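Local coordinates for diaminopimelate decarboxylase (PDB 1TWI), which catalyses the pyridoxal-phosphate-dependent decarboxylation of meso-diaminopimelate to L-lysine, the last step of lysine biosynthesis by the diaminopimelate route, at residues Ala322-Met327 against Glu359-Phe364; Ala335-Ile340 against Leu379-Val384. All coordinates share one frame; numbering follows the deposited sequence.

Contact 1: residues Ala322-Met327 against Glu359-Phe364; sequences AGMNDM and ESSDVF
Met324 and Asp362 bring two loops of the C-terminal beta domain together, their CA atoms 5.3 Å apart; the backbone of 324-326 has helical angles, while Glu359 to Asp362 form a type I beta turn, with Asp362 also the centre of an inverse gamma turn. One polar bond crosses the contact, from Met324 N to Asp362 OD1 (2.7 Å). It is bent, 143° at the hydrogen, and the N-H comes from above the carboxylate plane. The other carboxylate oxygen, OD2, accepts from Leu357 N and forms a salt bridge with Lys179 of the second subunit, so this aspartate joins both loops to the dimer interface. Beyond the bond, Met324 CG sits between the backbone N and the carbonyl carbon (chi1 65°), and the extended chain from there sets SD 3.4 Å from Glu359 CB. The bend at chi3 (-84°) then turns Met324 CE to Glu359 CG (4.0 Å). The carboxylate of Glu359 turns elsewhere: OE2 is hydrogen-bonded to Tyr395 OH, and both residues line the pocket of a bound lysine. Two residues after Asp362, the end of the Phe364 ring pushes in between Ala322-Gly323 and Met327: CZ lies 3.4 Å from Gly323 C, and Ala322 CB and Met327 CE touch the ring carbons more loosely. Pro330 and Ile381 also pack on this phenylalanine. Within 322-327, Asp326 turns back on Gly323 and takes its N-H on the anti lone pair of OD2, while Gly323 O accepts from both Asp326 N and Met327 N. At the ring edge, in its plane, Ala322 O stands 3.2 Å from Phe364 CE2.

Contact 2: residues Ala335-Ile340 against Leu379-Val384; sequences AYHHII and LAIFDV
The His338 ring meets Phe382 edge to face: its ND1 stands over the centre of the phenyl ring, 3.8 Å above the plane, with the two planes at 83°. At the edge of the same phenyl ring Ile340 CD1 approaches CE1 to 3.8 Å, and Tyr301 and Phe14 pack against this phenylalanine from outside the contact. The His337 ring instead uses its own edge, with Phe382 O and Asp383 O near its plane. Its CG lies anti to the carbonyl carbon (chi1 -69°), which carries ND1 to within 2.9 Å of Phe382 O. That bond is nearly straight, lies in the imidazole plane and runs almost along the carbonyl axis.

Next to these rings the short strand 339-341 pairs antiparallel with 378-382 in the mixed sheet of the C-terminal beta domain. Ile339 and Ile381 form a non-hydrogen-bonded pair, their side chains side by side with CG1 atoms 4.0 Å apart; Ile340 and Ala380 form the hydrogen-bonded pair, with a bond in each direction. Phe382 N continues the pairing to His338 O (2.9 Å). Ile381 CG2 also packs on His337 CB. Strand 300-311 flanks 378-382 on its other side.

Where the strands part, a water accepts from His338 N and donates to Asp383 OD2 (2.7 Å), an oxygen also in a salt bridge with Lys257. The bond to Phe382 O helps hold the rotation of the His337 imidazole and is consistent with a proton on ND1. His338 ND1, by contrast, is buried with no polar partner in the model; its neighbour is the phenyl face, which could receive an N-H if that nitrogen is protonated.

Overall arrangement
Contacts 1 and 2 lie in one C-terminal beta domain, centres about 12 Å apart, their segments alternating along the chain. Strands 363-371 and 378-382 follow one another in one mixed sheet. The contacts meet directly: Phe364 CD1 packs 3.7 Å from Ile381 CD1, and Met327 CE lies 3.6 Å from Val384 CG1 and 3.7 Å from His337 NE2. Each contact reaches a different lysine pocket, consistent with active sites shared between the two subunits. Glu359, its side chain about 5 Å from a bound pyridoxal phosphate, lines one with Cys358 and Tyr395; Arg329 lines the other, its side chain about 3 Å from that of His337, which is about 12 Å from a cofactor.

Contact 1: residues Ala322-Met327 against Glu359-Phe364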
loop_
_atom_site.group_PDB
_atom_site.type_symbol
_atom_site.label_atom_id
_atom_site.label_comp_id
_atom_site.label_asym_id
_atom_site.label_seq_id
_atom_site.Cartn_x
_atom_site.Cartn_y
_atom_site.Cartn_z
ATOM N N ALA A 322 5.500 0.314 -14.921
ATOM C CA ALA A 322 5.332 -0.341 -13.626
ATOM C C ALA A 322 5.318 0.832 -12.646
ATOM O O ALA A 322 5.972 1.864 -12.873
ATOM C CB ALA A 322 6.507 -1.254 -13.295
ATOM N N GLY A 323 4.636 0.670 -11.522
ATOM C CA GLY A 323 4.561 1.774 -10.577
ATOM C C GLY A 323 4.380 1.251 -9.166
ATOM O O GLY A 323 4.170 0.056 -8.957
ATOM N N MET A 324 4.437 2.142 -8.186
ATOM C CA MET A 324 4.308 1.719 -6.800
ATOM C C MET A 324 3.022 0.896 -6.507
ATOM O O MET A 324 3.033 0.065 -5.594
ATOM C CB MET A 324 4.377 2.938 -5.866
ATOM C CG MET A 324 3.206 3.920 -6.027
ATOM S SD MET A 324 3.371 5.329 -4.903
ATOM C CE MET A 324 2.656 4.653 -3.346
ATOM N N ASN A 325 1.929 1.136 -7.230
ATOM C CA ASN A 325 0.708 0.343 -6.971
ATOM C C ASN A 325 0.958 -1.173 -7.361
ATOM O O ASN A 325 0.311 -2.109 -6.839
ATOM C CB ASN A 325 -0.467 0.916 -7.795
ATOM C CG ASN A 325 -0.279 0.686 -9.290
ATOM O OD1 ASN A 325 0.612 1.290 -9.938
ATOM N ND2 ASN A 325 -1.094 -0.215 -9.846
ATOM N N ASP A 326 1.876 -1.396 -8.303
ATOM C CA ASP A 326 2.233 -2.778 -8.728
ATOM C C ASP A 326 3.223 -3.450 -7.741
ATOM O O ASP A 326 3.231 -4.688 -7.588
ATOM C CB ASP A 326 2.928 -2.769 -10.116
ATOM C CG ASP A 326 2.091 -2.075 -11.195
ATOM O OD1 ASP A 326 0.932 -2.493 -11.397
ATOM O OD2 ASP A 326 2.595 -1.126 -11.831
ATOM N N MET A 327 4.071 -2.641 -7.115
ATOM C CA MET A 327 5.130 -3.153 -6.250
ATOM C C MET A 327 5.504 -1.985 -5.345
ATOM O O MET A 327 6.188 -1.046 -5.761
ATOM C CB MET A 327 6.310 -3.568 -7.110
ATOM C CG MET A 327 7.164 -4.677 -6.457
ATOM S SD MET A 327 8.321 -4.078 -5.186
ATOM C CE MET A 327 9.681 -3.306 -6.267
ATOM N N GLU A 359 2.749 10.218 -6.765
ATOM C CA GLU A 359 3.505 10.139 -5.526
ATOM C C GLU A 359 5.002 10.363 -5.767
ATOM O O GLU A 359 5.611 9.711 -6.614
ATOM C CB GLU A 359 3.259 8.739 -4.909
ATOM C CG GLU A 359 2.940 8.644 -3.440
ATOM C CD GLU A 359 2.156 9.800 -2.964
ATOM O OE1 GLU A 359 2.796 10.741 -2.485
ATOM O OE2 GLU A 359 0.917 9.800 -3.084
ATOM N N SER A 360 5.581 11.289 -5.004
ATOM C CA SER A 360 6.974 11.603 -5.155
ATOM C C SER A 360 7.827 10.391 -4.873
ATOM O O SER A 360 8.876 10.198 -5.485
ATOM C CB SER A 360 7.371 12.732 -4.217
ATOM O OG SER A 360 8.282 13.543 -4.916
ATOM N N SER A 361 7.334 9.546 -3.981
ATOM C CA SER A 361 8.011 8.342 -3.590
ATOM C C SER A 361 7.849 7.204 -4.615
ATOM O O SER A 361 8.378 6.133 -4.362
ATOM C CB SER A 361 7.432 7.866 -2.289
ATOM O OG SER A 361 6.061 7.546 -2.527
ATOM N N ASP A 362 7.076 7.413 -5.702
ATOM C CA ASP A 362 6.924 6.372 -6.725
ATOM C C ASP A 362 8.177 6.403 -7.649
ATOM O O ASP A 362 8.137 6.829 -8.808
ATOM C CB ASP A 362 5.612 6.565 -7.545
ATOM C CG ASP A 362 5.547 5.627 -8.764
ATOM O OD1 ASP A 362 5.870 4.424 -8.626
ATOM O OD2 ASP A 362 5.193 6.085 -9.856
ATOM N N VAL A 363 9.275 5.907 -7.101
ATOM C CA VAL A 363 10.568 5.854 -7.758
ATOM C C VAL A 363 11.124 4.465 -7.394
ATOM O O VAL A 363 11.187 4.103 -6.202
ATOM C CB VAL A 363 11.497 6.969 -7.167
ATOM C CG1 VAL A 363 12.952 6.788 -7.646
ATOM C CG2 VAL A 363 10.961 8.369 -7.580
ATOM N N PHE A 364 11.520 3.690 -8.386
ATOM C CA PHE A 364 12.056 2.351 -8.101
ATOM C C PHE A 364 13.557 2.344 -7.764
ATOM O O PHE A 364 14.040 1.419 -7.126
ATOM C CB PHE A 364 11.820 1.421 -9.310
ATOM C CG PHE A 364 10.370 1.042 -9.497
ATOM C CD1 PHE A 364 9.763 0.113 -8.640
ATOM C CD2 PHE A 364 9.601 1.650 -10.492
ATOM C CE1 PHE A 364 8.384 -0.201 -8.784
ATOM C CE2 PHE A 364 8.241 1.351 -10.641
ATOM C CZ PHE A 364 7.631 0.424 -9.783
#

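Contact 2: residues Ala335-Ile340 against Leu379-Val384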
loop_
_atom_site.group_PDB
_atom_site.type_symbol
_atom_site.label_atom_id
_atom_site.label_comp_id
_atom_site.label_asym_id
_atom_site.label_seq_id
_atom_site.Cartn_x
_atom_site.Cartn_y
_atom_site.Cartn_z
ATOM N N ALA A 335 13.262 0.827 -0.043
ATOM C CA ALA A 335 14.021 -0.397 -0.161
ATOM C C ALA A 335 14.722 -0.584 -1.518
ATOM O O ALA A 335 14.175 -0.246 -2.608
ATOM C CB ALA A 335 13.086 -1.573 0.133
ATOM N N TYR A 336 15.922 -1.156 -1.447
ATOM C CA TYR A 336 16.703 -1.422 -2.638
ATOM C C TYR A 336 16.367 -2.731 -3.401
ATOM O O TYR A 336 16.312 -3.823 -2.811
ATOM C CB TYR A 336 18.219 -1.428 -2.271
ATOM C CG TYR A 336 19.137 -1.552 -3.477
ATOM C CD1 TYR A 336 19.420 -2.795 -4.054
ATOM C CD2 TYR A 336 19.679 -0.406 -4.081
ATOM C CE1 TYR A 336 20.226 -2.883 -5.235
ATOM C CE2 TYR A 336 20.466 -0.482 -5.226
ATOM C CZ TYR A 336 20.732 -1.715 -5.799
ATOM O OH TYR A 336 21.499 -1.756 -6.954
ATOM N N HIS A 337 16.149 -2.595 -4.720
ATOM C CA HIS A 337 15.976 -3.728 -5.625
ATOM C C HIS A 337 16.939 -3.483 -6.799
ATOM O O HIS A 337 17.069 -2.368 -7.241
ATOM C CB HIS A 337 14.568 -3.855 -6.221
ATOM C CG HIS A 337 13.528 -4.248 -5.218
ATOM N ND1 HIS A 337 13.014 -5.529 -5.130
ATOM C CD2 HIS A 337 12.919 -3.523 -4.251
ATOM C CE1 HIS A 337 12.127 -5.570 -4.146
ATOM N NE2 HIS A 337 12.054 -4.365 -3.595
ATOM N N HIS A 338 17.625 -4.525 -7.245
ATOM C CA HIS A 338 18.526 -4.466 -8.394
ATOM C C HIS A 338 17.638 -4.275 -9.664
ATOM O O HIS A 338 16.572 -4.852 -9.785
ATOM C CB HIS A 338 19.287 -5.790 -8.473
ATOM C CG HIS A 338 20.347 -5.789 -9.516
ATOM N ND1 HIS A 338 20.465 -6.794 -10.461
ATOM C CD2 HIS A 338 21.321 -4.888 -9.794
ATOM C CE1 HIS A 338 21.475 -6.516 -11.275
ATOM N NE2 HIS A 338 22.005 -5.360 -10.896
ATOM N N ILE A 339 18.085 -3.448 -10.590
ATOM C CA ILE A 339 17.320 -3.159 -11.790
ATOM C C ILE A 339 18.271 -3.187 -12.989
ATOM O O ILE A 339 19.369 -2.656 -12.894
ATOM C CB ILE A 339 16.692 -1.730 -11.700
ATOM C CG1 ILE A 339 15.688 -1.677 -10.528
ATOM C CG2 ILE A 339 15.962 -1.329 -13.026
ATOM C CD1 ILE A 339 15.261 -0.237 -10.145
ATOM N N ILE A 340 17.847 -3.789 -14.103
ATOM C CA ILE A 340 18.649 -3.824 -15.328
ATOM C C ILE A 340 17.777 -3.558 -16.568
ATOM O O ILE A 340 16.533 -3.611 -16.536
ATOM C CB ILE A 340 19.269 -5.222 -15.599
ATOM C CG1 ILE A 340 18.133 -6.220 -15.895
ATOM C CG2 ILE A 340 20.131 -5.726 -14.364
ATOM C CD1 ILE A 340 18.665 -7.653 -16.175
ATOM N N LEU A 379 12.635 -2.826 -18.649
ATOM C CA LEU A 379 13.541 -2.935 -17.531
ATOM C C LEU A 379 13.014 -4.072 -16.639
ATOM O O LEU A 379 11.795 -4.296 -16.589
ATOM C CB LEU A 379 13.568 -1.651 -16.684
ATOM C CG LEU A 379 13.859 -0.323 -17.380
ATOM C CD1 LEU A 379 14.035 0.739 -16.297
ATOM C CD2 LEU A 379 15.186 -0.438 -18.204
ATOM N N ALA A 380 13.917 -4.796 -15.962
ATOM C CA ALA A 380 13.516 -5.835 -15.028
ATOM C C ALA A 380 13.934 -5.396 -13.603
ATOM O O ALA A 380 15.125 -5.030 -13.336
ATOM C CB ALA A 380 14.199 -7.170 -15.385
ATOM N N ILE A 381 12.978 -5.450 -12.683
ATOM C CA ILE A 381 13.254 -5.098 -11.294
ATOM C C ILE A 381 13.294 -6.446 -10.614
ATOM O O ILE A 381 12.302 -7.206 -10.594
ATOM C CB ILE A 381 12.097 -4.228 -10.727
ATOM C CG1 ILE A 381 12.006 -2.915 -11.542
ATOM C CG2 ILE A 381 12.360 -3.887 -9.212
ATOM C CD1 ILE A 381 10.530 -2.226 -11.417
ATOM N N PHE A 382 14.446 -6.752 -10.028
ATOM C CA PHE A 382 14.653 -8.042 -9.371
ATOM C C PHE A 382 14.056 -8.228 -7.987
ATOM O O PHE A 382 13.838 -7.278 -7.260
ATOM C CB PHE A 382 16.150 -8.312 -9.165
ATOM C CG PHE A 382 16.885 -8.782 -10.405
ATOM C CD1 PHE A 382 16.570 -8.248 -11.666
ATOM C CD2 PHE A 382 17.927 -9.689 -10.294
ATOM C CE1 PHE A 382 17.315 -8.620 -12.796
ATOM C CE2 PHE A 382 18.700 -10.085 -11.420
ATOM C CZ PHE A 382 18.385 -9.540 -12.664
ATOM N N ASP A 383 13.836 -9.497 -7.654
ATOM C CA ASP A 383 13.502 -9.915 -6.306
ATOM C C ASP A 383 12.187 -9.312 -5.797
ATOM O O ASP A 383 12.123 -8.749 -4.712
ATOM C CB ASP A 383 14.686 -9.508 -5.418
ATOM C CG ASP A 383 16.003 -10.145 -5.878
ATOM O OD1 ASP A 383 15.984 -11.368 -6.169
ATOM O OD2 ASP A 383 17.049 -9.455 -5.963
ATOM N N VAL A 384 11.149 -9.456 -6.594
ATOM C CA VAL A 384 9.850 -8.922 -6.208
ATOM C C VAL A 384 8.849 -10.055 -5.969
ATOM O O VAL A 384 7.624 -9.834 -6.004
ATOM C CB VAL A 384 9.318 -8.038 -7.315
ATOM C CG1 VAL A 384 10.121 -6.710 -7.415
ATOM C CG2 VAL A 384 9.367 -8.841 -8.693
HETATM O O HOH W 1 17.495 -6.834 -5.653
#